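Local coordinates for protein putative polysaccharide binding proteins (DUF1812) (PDB 3GF8) that is probably an outer-membrane lipoprotein of the FimB/Mfa2 family that takes part in fimbrial assembly or anchoring, with polysaccharide binding suggested but unproven, at residues Thr160-Leu165 / Leu273-Leu278; Met80-Ala85 / Thr102-Lys107; Ser113-Lys118 / Ser194-Tyr199; Lys21-Met26 / Thr142-Arg147. All coordinates share one frame; numbering follows the deposited sequence. Where two conformers were deposited one is given.

Contact 1. Residues Thr160-Leu165 / Leu273-Leu278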
loop_
_atom_site.group_PDB
_atom_site.type_symbol
_atom_site.label_atom_id
_atom_site.label_comp_id
_atom_site.label_asym_id
_atom_site.label_seq_id
_atom_site.Cartn_x
_atom_site.Cartn_y
_atom_site.Cartn_z
ATOM N N THR A 160 23.303 -20.475 -9.645
ATOM C CA THR A 160 24.174 -21.088 -10.649
ATOM C C THR A 160 23.395 -21.923 -11.659
ATOM O O THR A 160 23.962 -22.386 -12.621
ATOM C CB THR A 160 25.175 -22.025 -10.006
ATOM O OG1 THR A 160 24.440 -23.035 -9.321
ATOM C CG2 THR A 160 26.107 -21.273 -9.042
ATOM N N GLY A 161 22.102 -22.124 -11.440
ATOM C CA GLY A 161 21.319 -23.010 -12.297
ATOM C C GLY A 161 21.791 -24.454 -12.231
ATOM O O GLY A 161 21.543 -25.216 -13.148
ATOM N N SER A 162 22.467 -24.832 -11.146
ATOM C CA SER A 162 23.044 -26.169 -11.019
ATOM C C SER A 162 22.046 -27.091 -10.336
ATOM O O SER A 162 22.333 -28.271 -10.073
ATOM C CB SER A 162 24.315 -26.112 -10.195
ATOM O OG SER A 162 23.995 -25.855 -8.842
ATOM N N TRP A 163 20.880 -26.530 -10.031
ATOM C CA TRP A 163 19.797 -27.259 -9.442
ATOM C C TRP A 163 18.558 -26.473 -9.806
ATOM O O TRP A 163 18.642 -25.278 -10.010
ATOM C CB TRP A 163 19.992 -27.359 -7.928
ATOM C CG TRP A 163 20.035 -26.045 -7.195
ATOM C CD1 TRP A 163 21.094 -25.190 -7.109
ATOM C CD2 TRP A 163 18.976 -25.454 -6.425
ATOM N NE1 TRP A 163 20.756 -24.094 -6.333
ATOM C CE2 TRP A 163 19.466 -24.234 -5.900
ATOM C CE3 TRP A 163 17.674 -25.843 -6.118
ATOM C CZ2 TRP A 163 18.689 -23.385 -5.104
ATOM C CZ3 TRP A 163 16.906 -25.006 -5.317
ATOM C CH2 TRP A 163 17.425 -23.789 -4.810
ATOM N N THR A 164 17.421 -27.142 -9.933
ATOM C CA THR A 164 16.179 -26.464 -10.267
ATOM C C THR A 164 15.412 -26.269 -8.999
ATOM O O THR A 164 15.015 -27.233 -8.332
ATOM C CB THR A 164 15.256 -27.256 -11.218
ATOM O OG1 THR A 164 16.005 -27.691 -12.356
ATOM C CG2 THR A 164 14.031 -26.369 -11.667
ATOM N N LEU A 165 15.216 -25.008 -8.657
ATOM C CA LEU A 165 14.274 -24.663 -7.628
ATOM C C LEU A 165 12.891 -24.877 -8.233
ATOM O O LEU A 165 12.581 -24.285 -9.250
ATOM C CB LEU A 165 14.489 -23.208 -7.207
ATOM C CG LEU A 165 13.816 -22.801 -5.906
ATOM C CD1 LEU A 165 14.386 -21.444 -5.495
ATOM C CD2 LEU A 165 12.267 -22.812 -6.035
ATOM N N LEU A 273 19.234 -17.925 -5.607
ATOM C CA LEU A 273 19.607 -18.585 -4.355
ATOM C C LEU A 273 20.697 -19.616 -4.537
ATOM O O LEU A 273 20.860 -20.216 -5.614
ATOM C CB LEU A 273 18.407 -19.288 -3.770
ATOM C CG LEU A 273 17.209 -18.394 -3.566
ATOM C CD1 LEU A 273 15.995 -19.239 -3.534
ATOM C CD2 LEU A 273 17.422 -17.668 -2.262
ATOM N N SER A 274 21.440 -19.807 -3.460
ATOM C CA SER A 274 22.363 -20.908 -3.364
ATOM C C SER A 274 21.551 -22.186 -3.108
ATOM O O SER A 274 20.360 -22.146 -2.758
ATOM C CB SER A 274 23.359 -20.678 -2.226
ATOM O OG SER A 274 22.766 -20.871 -0.949
ATOM N N GLU A 275 22.233 -23.303 -3.245
ATOM C CA GLU A 275 21.712 -24.594 -2.778
ATOM C C GLU A 275 21.301 -24.610 -1.323
ATOM O O GLU A 275 20.499 -25.424 -0.931
ATOM C CB GLU A 275 22.761 -25.686 -2.970
ATOM C CG GLU A 275 23.092 -25.940 -4.407
ATOM C CD GLU A 275 23.710 -27.314 -4.634
ATOM O OE1 GLU A 275 24.129 -27.968 -3.636
ATOM O OE2 GLU A 275 23.755 -27.729 -5.820
ATOM N N SER A 276 21.851 -23.721 -0.518
ATOM C CA SER A 276 21.536 -23.723 0.885
ATOM C C SER A 276 20.586 -22.578 1.228
ATOM O O SER A 276 20.600 -22.093 2.344
ATOM C CB SER A 276 22.842 -23.669 1.710
ATOM O OG SER A 276 23.693 -22.629 1.260
ATOM N N TRP A 277 19.748 -22.167 0.273
ATOM C CA TRP A 277 18.739 -21.116 0.495
ATOM C C TRP A 277 19.264 -19.771 0.977
ATOM O O TRP A 277 18.587 -19.083 1.717
ATOM C CB TRP A 277 17.646 -21.613 1.440
ATOM C CG TRP A 277 16.779 -22.564 0.744
ATOM C CD1 TRP A 277 16.953 -23.894 0.649
ATOM C CD2 TRP A 277 15.638 -22.244 -0.047
ATOM N NE1 TRP A 277 15.985 -24.440 -0.152
ATOM C CE2 TRP A 277 15.152 -23.447 -0.578
ATOM C CE3 TRP A 277 14.972 -21.057 -0.343
ATOM C CZ2 TRP A 277 14.015 -23.512 -1.378
ATOM C CZ3 TRP A 277 13.842 -21.119 -1.148
ATOM C CH2 TRP A 277 13.379 -22.336 -1.647
ATOM N N LEU A 278 20.470 -19.411 0.554
ATOM C CA LEU A 278 21.035 -18.085 0.803
ATOM C C LEU A 278 20.838 -17.284 -0.483
ATOM O O LEU A 278 21.173 -17.772 -1.565
ATOM C CB LEU A 278 22.525 -18.231 1.147
ATOM C CG LEU A 278 23.499 -17.063 1.319
ATOM C CD1 LEU A 278 23.183 -16.259 2.593
ATOM C CD2 LEU A 278 24.982 -17.584 1.330
HETATM O O HOH W 1 22.750 -22.120 -6.924
#

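Contact 2. Residues Met80-Ala85 / Thr102-Lys107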
loop_
_atom_site.group_PDB
_atom_site.type_symbol
_atom_site.label_atom_id
_atom_site.label_comp_id
_atom_site.label_asym_id
_atom_site.label_seq_id
_atom_site.Cartn_x
_atom_site.Cartn_y
_atom_site.Cartn_z
HETATM N N MSE A 80 -9.591 15.099 4.953
HETATM C CA MSE A 80 -8.714 14.011 4.571
HETATM C C MSE A 80 -9.557 13.055 3.746
HETATM O O MSE A 80 -10.745 13.281 3.595
HETATM C CB MSE A 80 -8.008 13.356 5.793
HETATM C CG MSE A 80 -8.866 12.786 6.897
HETATM SE SE MSE A 80 -9.574 11.064 6.491
HETATM C CE MSE A 80 -7.936 9.996 6.254
ATOM N N ALA A 81 -8.946 12.024 3.167
ATOM C CA ALA A 81 -9.721 11.076 2.401
ATOM C C ALA A 81 -9.140 9.667 2.442
ATOM O O ALA A 81 -7.987 9.483 2.795
ATOM C CB ALA A 81 -9.871 11.540 0.972
ATOM N N TRP A 82 -9.997 8.681 2.142
ATOM C CA TRP A 82 -9.567 7.339 1.759
ATOM C C TRP A 82 -10.134 7.114 0.369
ATOM O O TRP A 82 -11.287 7.457 0.082
ATOM C CB TRP A 82 -10.122 6.280 2.698
ATOM C CG TRP A 82 -9.473 6.206 4.024
ATOM C CD1 TRP A 82 -10.027 6.555 5.231
ATOM C CD2 TRP A 82 -8.145 5.732 4.310
ATOM N NE1 TRP A 82 -9.118 6.332 6.243
ATOM C CE2 TRP A 82 -7.962 5.825 5.708
ATOM C CE3 TRP A 82 -7.099 5.228 3.520
ATOM C CZ2 TRP A 82 -6.775 5.447 6.331
ATOM C CZ3 TRP A 82 -5.927 4.850 4.132
ATOM C CH2 TRP A 82 -5.769 4.949 5.523
ATOM N N ALA A 83 -9.299 6.578 -0.511
ATOM C CA ALA A 83 -9.671 6.392 -1.892
ATOM C C ALA A 83 -9.465 4.921 -2.230
ATOM O O ALA A 83 -8.530 4.286 -1.749
ATOM C CB ALA A 83 -8.844 7.315 -2.826
ATOM N N GLY A 84 -10.363 4.400 -3.069
ATOM C CA GLY A 84 -10.374 2.989 -3.408
ATOM C C GLY A 84 -10.978 2.008 -2.404
ATOM O O GLY A 84 -11.063 0.838 -2.730
ATOM N N ALA A 85 -11.401 2.453 -1.201
ATOM C CA ALA A 85 -11.807 1.505 -0.147
ATOM C C ALA A 85 -13.178 0.923 -0.474
ATOM O O ALA A 85 -14.160 1.654 -0.614
ATOM C CB ALA A 85 -11.785 2.132 1.267
ATOM N N THR A 102 -9.203 10.981 15.512
ATOM C CA THR A 102 -8.546 9.807 16.069
ATOM C C THR A 102 -9.498 8.617 16.125
ATOM O O THR A 102 -9.038 7.486 16.263
ATOM C CB THR A 102 -7.941 10.100 17.450
ATOM O OG1 THR A 102 -8.989 10.407 18.390
ATOM C CG2 THR A 102 -6.932 11.304 17.386
ATOM N N ASP A 103 -10.814 8.851 16.017
ATOM C CA ASP A 103 -11.788 7.751 15.927
ATOM C C ASP A 103 -11.798 7.020 14.586
ATOM O O ASP A 103 -12.390 5.928 14.475
ATOM C CB ASP A 103 -13.218 8.252 16.156
ATOM C CG ASP A 103 -13.462 8.711 17.586
ATOM O OD1 ASP A 103 -12.883 8.119 18.508
ATOM O OD2 ASP A 103 -14.230 9.675 17.790
ATOM N N LEU A 104 -11.245 7.660 13.557
ATOM C CA LEU A 104 -11.300 7.147 12.183
ATOM C C LEU A 104 -10.165 6.143 11.965
ATOM O O LEU A 104 -8.979 6.490 12.081
ATOM C CB LEU A 104 -11.172 8.285 11.155
ATOM C CG LEU A 104 -11.424 7.886 9.698
ATOM C CD1 LEU A 104 -12.812 7.382 9.603
ATOM C CD2 LEU A 104 -11.224 9.031 8.716
ATOM N N LYS A 105 -10.533 4.897 11.675
ATOM C CA LYS A 105 -9.541 3.851 11.511
ATOM C C LYS A 105 -10.002 2.961 10.383
ATOM O O LYS A 105 -11.183 2.780 10.200
ATOM C CB LYS A 105 -9.435 3.047 12.786
ATOM C CG LYS A 105 -9.197 3.896 14.025
ATOM C CD LYS A 105 -9.063 3.045 15.251
ATOM C CE LYS A 105 -8.625 3.896 16.405
ATOM N NZ LYS A 105 -8.941 3.222 17.643
ATOM N N LEU A 106 -9.054 2.394 9.651
ATOM C CA LEU A 106 -9.339 1.519 8.537
ATOM C C LEU A 106 -8.665 0.206 8.899
ATOM O O LEU A 106 -7.501 0.177 9.319
ATOM C CB LEU A 106 -8.806 2.120 7.254
ATOM C CG LEU A 106 -9.015 1.363 5.921
ATOM C CD1 LEU A 106 -9.098 2.305 4.744
ATOM C CD2 LEU A 106 -7.911 0.392 5.695
ATOM N N LYS A 107 -9.413 -0.882 8.797
ATOM C CA LYS A 107 -8.852 -2.185 9.118
ATOM C C LYS A 107 -9.068 -3.144 7.957
ATOM O O LYS A 107 -10.174 -3.267 7.446
ATOM C CB LYS A 107 -9.442 -2.717 10.421
ATOM C CG LYS A 107 -8.866 -4.051 10.797
ATOM C CD LYS A 107 -9.506 -4.644 12.024
ATOM C CE LYS A 107 -8.683 -4.337 13.274
ATOM N NZ LYS A 107 -9.321 -4.856 14.511
HETATM O O HOH W 2 -8.220 6.020 9.343
#

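Contact 3. Residues Ser113-Lys118 / Ser194-Tyr199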
loop_
_atom_site.group_PDB
_atom_site.type_symbol
_atom_site.label_atom_id
_atom_site.label_comp_id
_atom_site.label_asym_id
_atom_site.label_seq_id
_atom_site.Cartn_x
_atom_site.Cartn_y
_atom_site.Cartn_z
ATOM N N SER A 113 -8.101 -17.042 11.179
ATOM C CA SER A 113 -6.773 -17.530 10.816
ATOM C C SER A 113 -5.721 -16.435 10.563
ATOM O O SER A 113 -4.559 -16.730 10.457
ATOM C CB SER A 113 -6.854 -18.378 9.558
ATOM O OG SER A 113 -6.962 -17.556 8.419
ATOM N N LEU A 114 -6.132 -15.187 10.403
ATOM C CA LEU A 114 -5.199 -14.102 10.089
ATOM C C LEU A 114 -4.421 -14.264 8.771
ATOM O O LEU A 114 -3.390 -13.635 8.585
ATOM C CB LEU A 114 -4.212 -13.910 11.232
ATOM C CG LEU A 114 -4.818 -13.834 12.631
ATOM C CD1 LEU A 114 -3.663 -13.687 13.555
ATOM C CD2 LEU A 114 -5.822 -12.656 12.756
ATOM N N ILE A 115 -4.916 -15.098 7.871
ATOM C CA ILE A 115 -4.330 -15.270 6.543
ATOM C C ILE A 115 -5.087 -14.403 5.554
ATOM O O ILE A 115 -6.295 -14.421 5.513
ATOM C CB ILE A 115 -4.446 -16.716 6.081
ATOM C CG1 ILE A 115 -3.644 -17.598 7.014
ATOM C CG2 ILE A 115 -3.979 -16.876 4.649
ATOM C CD1 ILE A 115 -3.861 -19.107 6.821
ATOM N N ILE A 116 -4.375 -13.636 4.765
ATOM C CA ILE A 116 -4.971 -12.833 3.692
ATOM C C ILE A 116 -4.418 -13.395 2.382
ATOM O O ILE A 116 -3.215 -13.404 2.215
ATOM C CB ILE A 116 -4.521 -11.358 3.820
ATOM C CG1 ILE A 116 -4.935 -10.792 5.189
ATOM C CG2 ILE A 116 -5.059 -10.507 2.628
ATOM C CD1 ILE A 116 -6.412 -10.458 5.289
ATOM N N ASN A 117 -5.275 -13.858 1.473
ATOM C CA ASN A 117 -4.799 -14.413 0.210
ATOM C C ASN A 117 -5.582 -13.914 -0.979
ATOM O O ASN A 117 -5.671 -14.597 -1.985
ATOM C CB ASN A 117 -4.769 -15.967 0.231
ATOM C CG ASN A 117 -6.101 -16.580 0.615
ATOM O OD1 ASN A 117 -7.134 -15.902 0.666
ATOM N ND2 ASN A 117 -6.084 -17.878 0.897
ATOM N N LYS A 118 -6.170 -12.737 -0.858
ATOM C CA LYS A 118 -6.902 -12.141 -1.959
ATOM C C LYS A 118 -6.108 -10.948 -2.502
ATOM O O LYS A 118 -5.282 -10.373 -1.794
ATOM C CB LYS A 118 -8.285 -11.678 -1.491
ATOM C CG LYS A 118 -8.257 -10.374 -0.713
ATOM C CD LYS A 118 -9.650 -9.927 -0.184
ATOM C CE LYS A 118 -9.838 -10.220 1.310
ATOM N NZ LYS A 118 -11.084 -9.564 1.915
ATOM N N SER A 194 -0.569 -12.977 7.908
ATOM C CA SER A 194 0.165 -13.771 6.920
ATOM C C SER A 194 -0.442 -13.526 5.535
ATOM O O SER A 194 -1.534 -13.998 5.224
ATOM C CB SER A 194 0.084 -15.262 7.283
ATOM O OG SER A 194 0.822 -16.089 6.377
ATOM N N PHE A 195 0.234 -12.714 4.726
ATOM C CA PHE A 195 -0.225 -12.457 3.372
ATOM C C PHE A 195 0.354 -13.539 2.510
ATOM O O PHE A 195 1.565 -13.777 2.560
ATOM C CB PHE A 195 0.240 -11.091 2.872
ATOM C CG PHE A 195 -0.322 -9.927 3.658
ATOM C CD1 PHE A 195 0.282 -9.512 4.841
ATOM C CD2 PHE A 195 -1.448 -9.236 3.217
ATOM C CE1 PHE A 195 -0.225 -8.434 5.554
ATOM C CE2 PHE A 195 -1.960 -8.152 3.929
ATOM C CZ PHE A 195 -1.346 -7.754 5.099
ATOM N N ARG A 196 -0.500 -14.182 1.720
ATOM C CA ARG A 196 -0.091 -15.319 0.908
ATOM C C ARG A 196 -0.504 -15.141 -0.518
ATOM O O ARG A 196 -1.348 -14.331 -0.777
ATOM C CB ARG A 196 -0.759 -16.567 1.446
ATOM C CG ARG A 196 -0.309 -16.821 2.839
ATOM C CD ARG A 196 -0.822 -18.099 3.421
ATOM N NE ARG A 196 -0.347 -18.153 4.792
ATOM C CZ ARG A 196 -0.450 -19.204 5.587
ATOM N NH1 ARG A 196 -0.977 -20.312 5.137
ATOM N NH2 ARG A 196 0.015 -19.158 6.834
ATOM N N PRO A 197 0.076 -15.915 -1.442
ATOM C CA PRO A 197 -0.194 -15.643 -2.857
ATOM C C PRO A 197 -1.660 -15.643 -3.243
ATOM O O PRO A 197 -2.420 -16.482 -2.782
ATOM C CB PRO A 197 0.548 -16.758 -3.575
ATOM C CG PRO A 197 1.723 -17.049 -2.651
ATOM C CD PRO A 197 1.149 -16.916 -1.271
ATOM N N TYR A 198 -2.052 -14.683 -4.067
ATOM C CA TYR A 198 -3.345 -14.750 -4.699
ATOM C C TYR A 198 -3.239 -15.359 -6.091
ATOM O O TYR A 198 -4.246 -15.730 -6.678
ATOM C CB TYR A 198 -4.056 -13.380 -4.677
ATOM C CG TYR A 198 -3.326 -12.277 -5.397
ATOM C CD1 TYR A 198 -3.371 -12.195 -6.777
ATOM C CD2 TYR A 198 -2.578 -11.332 -4.702
ATOM C CE1 TYR A 198 -2.693 -11.201 -7.465
ATOM C CE2 TYR A 198 -1.907 -10.335 -5.371
ATOM C CZ TYR A 198 -1.979 -10.266 -6.763
ATOM O OH TYR A 198 -1.296 -9.305 -7.482
ATOM N N TYR A 199 -2.028 -15.479 -6.624
ATOM C CA TYR A 199 -1.830 -16.125 -7.939
ATOM C C TYR A 199 -0.454 -16.716 -8.002
ATOM O O TYR A 199 0.468 -16.178 -7.422
ATOM C CB TYR A 199 -1.998 -15.130 -9.060
ATOM C CG TYR A 199 -1.727 -15.695 -10.409
ATOM C CD1 TYR A 199 -2.708 -16.384 -11.096
ATOM C CD2 TYR A 199 -0.494 -15.501 -11.031
ATOM C CE1 TYR A 199 -2.462 -16.909 -12.303
ATOM C CE2 TYR A 199 -0.249 -16.002 -12.263
ATOM C CZ TYR A 199 -1.253 -16.711 -12.890
ATOM O OH TYR A 199 -1.048 -17.228 -14.106
#

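Contact 4. Residues Lys21-Met26 / Thr142-Arg147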
loop_
_atom_site.group_PDB
_atom_site.type_symbol
_atom_site.label_atom_id
_atom_site.label_comp_id
_atom_site.label_asym_id
_atom_site.label_seq_id
_atom_site.Cartn_x
_atom_site.Cartn_y
_atom_site.Cartn_z
ATOM N N LYS A 21 -5.241 14.430 -6.192
ATOM C CA LYS A 21 -4.121 14.047 -7.092
ATOM C C LYS A 21 -3.390 12.837 -6.577
ATOM O O LYS A 21 -3.336 12.627 -5.366
ATOM C CB LYS A 21 -3.160 15.212 -7.323
ATOM C CG LYS A 21 -2.393 15.762 -6.089
ATOM C CD LYS A 21 -1.388 16.845 -6.545
ATOM C CE LYS A 21 -0.490 17.331 -5.466
ATOM N NZ LYS A 21 0.406 16.268 -5.031
ATOM N N TYR A 22 -2.820 12.064 -7.514
ATOM C CA TYR A 22 -1.985 10.929 -7.220
ATOM C C TYR A 22 -0.725 11.012 -8.061
ATOM O O TYR A 22 -0.605 10.319 -9.083
ATOM C CB TYR A 22 -2.731 9.588 -7.458
ATOM C CG TYR A 22 -1.839 8.385 -7.308
ATOM C CD1 TYR A 22 -0.925 8.273 -6.243
ATOM C CD2 TYR A 22 -1.856 7.376 -8.250
ATOM C CE1 TYR A 22 -0.064 7.139 -6.137
ATOM C CE2 TYR A 22 -1.024 6.275 -8.142
ATOM C CZ TYR A 22 -0.126 6.161 -7.101
ATOM O OH TYR A 22 0.684 5.034 -7.054
ATOM N N ASP A 23 0.208 11.863 -7.621
ATOM C CA ASP A 23 1.485 12.015 -8.287
ATOM C C ASP A 23 2.626 11.531 -7.435
ATOM O O ASP A 23 3.784 11.495 -7.901
ATOM C CB ASP A 23 1.730 13.464 -8.734
ATOM C CG ASP A 23 1.787 14.471 -7.565
ATOM O OD1 ASP A 23 1.649 14.113 -6.385
ATOM O OD2 ASP A 23 1.920 15.665 -7.861
ATOM N N TYR A 24 2.325 11.115 -6.201
ATOM C CA TYR A 24 3.372 10.530 -5.323
ATOM C C TYR A 24 3.696 9.048 -5.721
ATOM O O TYR A 24 3.387 8.089 -5.012
ATOM C CB TYR A 24 2.970 10.690 -3.856
ATOM C CG TYR A 24 4.116 10.676 -2.881
ATOM C CD1 TYR A 24 5.084 11.660 -2.900
ATOM C CD2 TYR A 24 4.217 9.699 -1.915
ATOM C CE1 TYR A 24 6.127 11.656 -2.001
ATOM C CE2 TYR A 24 5.259 9.684 -1.013
ATOM C CZ TYR A 24 6.203 10.678 -1.054
ATOM O OH TYR A 24 7.249 10.672 -0.156
ATOM N N ASN A 25 4.341 8.894 -6.876
ATOM C CA ASN A 25 4.636 7.591 -7.450
ATOM C C ASN A 25 5.991 7.641 -8.148
ATOM O O ASN A 25 6.600 8.704 -8.183
ATOM C CB ASN A 25 3.538 7.164 -8.418
ATOM C CG ASN A 25 3.232 8.206 -9.466
ATOM O OD1 ASN A 25 4.100 8.617 -10.239
ATOM N ND2 ASN A 25 1.978 8.652 -9.494
HETATM N N MSE A 26 6.467 6.517 -8.709
HETATM C CA MSE A 26 7.781 6.525 -9.337
HETATM C C MSE A 26 7.786 7.234 -10.685
HETATM O O MSE A 26 8.847 7.506 -11.211
HETATM C CB MSE A 26 8.375 5.133 -9.468
HETATM C CG MSE A 26 8.590 4.469 -8.129
HETATM SE SE MSE A 26 9.974 5.326 -7.126
HETATM C CE MSE A 26 11.442 4.440 -8.079
ATOM N N THR A 142 -6.826 20.857 -2.629
ATOM C CA THR A 142 -6.229 19.655 -3.213
ATOM C C THR A 142 -5.921 18.581 -2.165
ATOM O O THR A 142 -5.183 18.829 -1.185
ATOM C CB THR A 142 -4.900 19.977 -3.930
ATOM O OG1 THR A 142 -5.095 21.046 -4.856
ATOM C CG2 THR A 142 -4.371 18.740 -4.667
ATOM N N ILE A 143 -6.439 17.385 -2.392
ATOM C CA ILE A 143 -6.057 16.222 -1.582
ATOM C C ILE A 143 -4.921 15.450 -2.259
ATOM O O ILE A 143 -4.979 15.120 -3.432
ATOM C CB ILE A 143 -7.234 15.296 -1.277
ATOM C CG1 ILE A 143 -8.248 16.032 -0.381
ATOM C CG2 ILE A 143 -6.743 14.064 -0.497
ATOM C CD1 ILE A 143 -7.726 16.193 1.126
ATOM N N ASN A 144 -3.862 15.212 -1.495
ATOM C CA ASN A 144 -2.730 14.444 -1.974
ATOM C C ASN A 144 -2.803 12.965 -1.544
ATOM O O ASN A 144 -2.889 12.677 -0.358
ATOM C CB ASN A 144 -1.426 15.045 -1.485
ATOM C CG ASN A 144 -0.249 14.374 -2.093
ATOM O OD1 ASN A 144 -0.133 14.303 -3.304
ATOM N ND2 ASN A 144 0.603 13.808 -1.257
ATOM N N LEU A 145 -2.737 12.069 -2.528
ATOM C CA LEU A 145 -2.970 10.633 -2.312
ATOM C C LEU A 145 -1.681 9.843 -2.301
ATOM O O LEU A 145 -0.810 10.019 -3.188
ATOM C CB LEU A 145 -3.876 10.046 -3.406
ATOM C CG LEU A 145 -5.299 10.566 -3.367
ATOM C CD1 LEU A 145 -6.142 10.009 -4.574
ATOM C CD2 LEU A 145 -5.883 10.238 -2.016
ATOM N N ILE A 146 -1.601 8.948 -1.321
ATOM C CA ILE A 146 -0.462 8.064 -1.107
ATOM C C ILE A 146 -0.934 6.616 -1.163
ATOM O O ILE A 146 -1.866 6.226 -0.434
ATOM C CB ILE A 146 0.143 8.351 0.288
ATOM C CG1 ILE A 146 0.719 9.785 0.323
ATOM C CG2 ILE A 146 1.223 7.315 0.661
ATOM C CD1 ILE A 146 1.221 10.154 1.630
ATOM N N ARG A 147 -0.272 5.803 -1.984
ATOM C CA ARG A 147 -0.695 4.438 -2.166
ATOM C C ARG A 147 -0.239 3.610 -1.014
ATOM O O ARG A 147 0.936 3.654 -0.637
ATOM C CB ARG A 147 -0.196 3.844 -3.480
ATOM C CG ARG A 147 -0.791 2.491 -3.744
ATOM C CD ARG A 147 -0.653 2.039 -5.199
ATOM N NE ARG A 147 -0.763 0.586 -5.285
ATOM C CZ ARG A 147 -0.692 -0.108 -6.408
ATOM N NH1 ARG A 147 -0.472 0.488 -7.570
ATOM N NH2 ARG A 147 -0.830 -1.416 -6.373
HETATM O O HOH W 3 -0.125 3.124 -8.558
HETATM O O HOH W 4 2.261 6.618 -3.068
HETATM O O HOH W 5 0.001 11.928 -4.755
#

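Contact 1. Residues Thr160-Leu165 / Leu273-Leu278
Trp163 lies with one face against Glu275. The CA of Glu275 sits 3.5 Å above the indole plane of Trp163, off toward the rim. The two side chains run past each other in opposite directions, and the carboxylate plane stands at 90° to the ring. The aliphatic part of Glu275 does the touching: its CG is 3.4 Å from Trp163 CD1. The chi1 of Trp163, 61°, puts the indole between its own backbone N and carbonyl carbon and lays it along the other loop. Its far end comes close to backbone oxygen, with CZ2 of Trp163 3.1 Å from Ser274 O. The pyrrole nitrogen is served by water: Trp163 NE1 donates to a water at 2.9 Å, which in turn donates to Leu273 O at 3.0 Å and accepts from Thr160 N. No direct hydrogen bond joins the loops. Deeper in, CD1 of Leu165 approaches CH2 of Trp277 at 4.1 Å, the two side chains crossing at about a right angle. The ring of Trp277 also meets Tyr170 edge-to-face. Ser274 to Trp277 form a type I beta turn. The contact thus pairs a beta hairpin turn, between strands 266-273 and 279-284, with the loop that leaves strand 139-158.

Contact 2. Residues Met80-Ala85 / Thr102-Lys107
Strand 75-83 of the larger group of strands meets the small three-stranded antiparallel sheet here, through Leu104 and Leu106 of segment 102-107, on the strand that runs to residue 108. Trp82 is the centre of the contact. CD1 of Leu106 stands over the middle of its six-membered ring, 3.7 Å from the centroid and 17° off the normal, a CH-pi contact. Leu106 reaches it with CG anti to the backbone N, chi1 -179°. The selenomethionine Met80 has two conformers. In the one given, its chain bends at chi2 and chi3, which brings CE over the opposite indole face, and SE meets Leu104 CD2 tip to tip; the other may differ. Tyr125 adds an edge-to-face ring contact with Trp82, and Ile91 packs on both leucines. At the indole edge, in plane, a water accepts from Trp82 NE1 at 3.2 Å and donates weakly to Leu104 O. The chemistry is therefore almost wholly apolar. The one polar atom of the buried indole is satisfied through water, and no direct hydrogen bond ties the two segments.

Contact 3. Residues Ser113-Lys118 / Ser194-Tyr199
Ile115 lies over one face of the Arg196 guanidinium, its CD1 3.5 Å above the plane and toward the rim. Its CG2 covers the arginine stem, 3.6 Å from Arg196 CD. The Arg196 chain, extended from CG to NE, runs beside Ser194, and NE donates to Ser194 OG at 2.9 Å, within 2° of the guanidinium plane. Glu173 also hydrogen-bonds Ser194 OG, consistent with its positioning that hydroxyl at the guanidinium edge; its own ion pair with Arg196 is long and weak. On the other face of the sheet Ile116 and Phe195 lie side by side, with Ile116 CB 3.8 Å from Phe195 CD2. The backbones pair as parallel strands: Ser194 N donates to Leu114 O, Ile116 N to Ser194 O and Arg196 N to Ile116 O. Strand 115-116 is outermost in a five-stranded mixed sheet, and strand 193-195 separates it from strand 170-176. Leu108 of strand 105-108 packs on Ile116 and Phe195, while Tyr198 and Tyr199 form a classic beta bulge opposite Asp211 of strand 209-214.

Contact 4. Residues Lys21-Met26 / Thr142-Arg147
Lys21 pairs with Asn144 in a parallel beta bridge where strand 16-21 ends beside strand 139-158. Lys21 N donates to Ile143 O at 2.9 Å, and Leu145 N donates to Lys21 O at 3.0 Å. This end is tightly packed and joined by direct bonds. Leu145 CB lies 3.3 Å from Lys21 O, and Phe32 and Trp124 also pack on Leu145. Lys21 CG rests on CG2 of Thr142. The lysine then bends at chi4, 66°, to bring its ammonium to Asn144 OD1 at 2.7 Å, well above the amide carbonyl plane. The same NZ makes a salt bridge with Asp23, and Asn144 ND2 is held by Glu127. Beyond Tyr22 the backbones move apart, and this looser end is joined largely through water. One water accepts from Tyr24 N and lies close to Asn144 OD1 and Leu145 O. A second links Tyr24 O to Arg147 N. Tyr24, the centre of an inverse gamma turn, lies alongside Ile146 and also touches helix 257-263. The Tyr22 ring carries Leu145 O at its edge, near CD1. Arg147 NE donates to Thr149 O. Farther out, a third water bridges Tyr22 OH, at 2.6 Å, and Arg147 NH1, at 2.8 Å.

Overall arrangement
Contacts 2 and 4 lie close together, their centres about 15 Å apart, and they touch where Met80 and Ala81 meet Ile143 and Ala83 meets Leu145. Contact 1 is at the far end of the chain, about 44 Å from contact 2 and 40 Å from contact 4, centre to centre. Contact 3 lies between, 22 to 27 Å from the others, centre to centre. Along the chain, contact 4 spans contact 2, while contact 3 alternates its segments with those of contacts 1 and 4. Strand 139-158 bears segment 142-147 and leads into loop 160-165, so it runs from the middle of the molecule to the end that carries contact 1. The crossing connections tie early and late parts of the sequence together.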